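Local coordinates for protein putidaredoxin reductase (PDB 1Q1R) that probably passes electrons from NADH through its bound FAD to putidaredoxin, the iron-sulfur partner that supplies cytochrome P450cam, at residues N269-Q273 with K311-I315. Numbering follows the deposited sequence.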
loop_
_atom_site.group_PDB
_atom_site.type_symbol
_atom_site.label_atom_id
_atom_site.label_comp_id
_atom_site.label_asym_id
_atom_site.label_seq_id
_atom_site.Cartn_x
_atom_site.Cartn_y
_atom_site.Cartn_z
ATOM N N ASN A 269 12.396 9.520 12.929
ATOM C CA ASN A 269 12.437 10.979 12.935
ATOM C C ASN A 269 12.671 11.561 11.547
ATOM O O ASN A 269 12.726 10.831 10.556
ATOM C CB ASN A 269 13.512 11.500 13.901
ATOM C CG ASN A 269 14.906 11.029 13.545
ATOM O OD1 ASN A 269 15.232 10.836 12.377
ATOM N ND2 ASN A 269 15.749 10.865 14.561
ATOM N N GLU A 270 12.812 12.882 11.485
ATOM C CA GLU A 270 13.020 13.569 10.219
ATOM C C GLU A 270 14.218 13.030 9.450
ATOM O O GLU A 270 14.319 13.224 8.241
ATOM C CB GLU A 270 13.170 15.082 10.443
ATOM C CG GLU A 270 14.351 15.503 11.315
ATOM C CD GLU A 270 14.139 15.241 12.803
ATOM O OE1 GLU A 270 15.056 15.556 13.594
ATOM O OE2 GLU A 270 13.062 14.729 13.188
ATOM N N HIS A 271 15.123 12.350 10.146
ATOM C CA HIS A 271 16.295 11.785 9.484
ATOM C C HIS A 271 16.153 10.285 9.233
ATOM O O HIS A 271 17.142 9.593 8.985
ATOM C CB HIS A 271 17.557 12.059 10.296
ATOM C CG HIS A 271 17.879 13.513 10.425
ATOM N ND1 HIS A 271 17.307 14.320 11.385
ATOM C CD2 HIS A 271 18.679 14.317 9.684
ATOM C CE1 HIS A 271 17.740 15.559 11.228
ATOM N NE2 HIS A 271 18.572 15.584 10.203
ATOM N N MET A 272 14.914 9.799 9.298
ATOM C CA MET A 272 14.602 8.392 9.060
ATOM C C MET A 272 15.098 7.464 10.167
ATOM O O MET A 272 14.903 6.248 10.096
ATOM C CB MET A 272 15.187 7.939 7.716
ATOM C CG MET A 272 14.777 8.796 6.512
ATOM S SD MET A 272 12.990 9.064 6.381
ATOM C CE MET A 272 12.439 7.461 5.748
ATOM N N GLN A 273 15.723 8.039 11.191
ATOM C CA GLN A 273 16.258 7.260 12.306
ATOM C C GLN A 273 15.206 6.842 13.325
ATOM O O GLN A 273 14.248 7.570 13.580
ATOM C CB GLN A 273 17.336 8.062 13.037
ATOM C CG GLN A 273 18.469 8.556 12.161
ATOM C CD GLN A 273 19.404 9.489 12.911
ATOM O OE1 GLN A 273 20.040 9.096 13.887
ATOM N NE2 GLN A 273 19.485 10.733 12.460
ATOM N N LYS A 311 15.156 9.015 0.344
ATOM C CA LYS A 311 15.595 9.927 1.389
ATOM C C LYS A 311 16.691 9.265 2.225
ATOM O O LYS A 311 17.692 9.899 2.567
ATOM C CB LYS A 311 14.412 10.315 2.277
ATOM C CG LYS A 311 14.737 11.343 3.353
ATOM C CD LYS A 311 13.489 11.735 4.123
ATOM C CE LYS A 311 13.797 12.767 5.203
ATOM N NZ LYS A 311 12.572 13.180 5.954
ATOM N N ILE A 312 16.498 7.987 2.546
ATOM C CA ILE A 312 17.478 7.240 3.327
ATOM C C ILE A 312 18.802 7.150 2.575
ATOM O O ILE A 312 19.867 7.386 3.142
ATOM C CB ILE A 312 16.983 5.807 3.637
ATOM C CG1 ILE A 312 15.893 5.858 4.711
ATOM C CG2 ILE A 312 18.152 4.929 4.076
ATOM C CD1 ILE A 312 15.393 4.497 5.155
ATOM N N ALA A 313 18.727 6.805 1.295
ATOM C CA ALA A 313 19.915 6.683 0.465
ATOM C C ALA A 313 20.685 7.997 0.443
ATOM O O ALA A 313 21.917 8.014 0.502
ATOM C CB ALA A 313 19.525 6.285 -0.950
ATOM N N ALA A 314 19.947 9.097 0.351
ATOM C CA ALA A 314 20.549 10.422 0.318
ATOM C C ALA A 314 21.306 10.707 1.613
ATOM O O ALA A 314 22.491 11.044 1.593
ATOM C CB ALA A 314 19.467 11.478 0.101
ATOM N N ILE A 315 20.616 10.561 2.737
ATOM C CA ILE A 315 21.206 10.814 4.046
ATOM C C ILE A 315 22.451 9.973 4.334
ATOM O O ILE A 315 23.471 10.500 4.783
ATOM C CB ILE A 315 20.171 10.580 5.163
ATOM C CG1 ILE A 315 19.007 11.562 4.999
ATOM C CG2 ILE A 315 20.828 10.741 6.528
ATOM C CD1 ILE A 315 17.854 11.325 5.948
HETATM O O HOH W 1 10.676 11.490 8.019
#
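Met272 and Lys311 show how a tight turn can be held against a helix by a methionine packed on two isoleucines and by an outstretched lysine. The apolar part centres on Met272, whose side chain leaves the turn toward the helix. Its chi1 of -54°, with CG anti to the carbonyl carbon, carries CG to 3.6 Å from CG1 of Ile312, the two side chains crossing at about a right angle. The bend at chi2 then lays SD 3.5 Å from CD of Lys311, and the bend at chi3 turns CE back toward CG1 of Ile312. One helical turn on from Lys311, Ile315 reaches in with its CD1 methyl, which lies 4.0 Å from CG of Met272 and also packs against the backbone carbonyl of His271.

The polar part is a single direct bond. Stretched from end to end, with every torsion near 180°, Lys311 runs past the sulfur to place NZ 2.9 Å from the backbone O of Glu270. The ammonium meets that carbonyl at a C=O...N angle of 137°, tilted 27° from its plane. A water bridges NZ to the backbone O of Asn269 through two weak bonds, a looser link to a second carbonyl.

What it grips is already stiffened from within. Asn269 to Met272 form a type I beta turn closed by Met272 N to Asn269 O, and OD1 of Asn269 accepts from His271 N at 2.7 Å, an Asx turn, and from Gln273 N, the two donors approaching opposite faces of its amide plane.

Met272 also pairs through its backbone with Ala281, and both Met272 and Ile312 touch Met280. In this glutathione reductase fold, turn and helix 302-316 thus meet beside strand 279-281, an outermost strand of the parallel sheet containing strand 6-10, with Val19 of helix 14-25 against Ile312, whose side chain lies about 10 Å from the FAD.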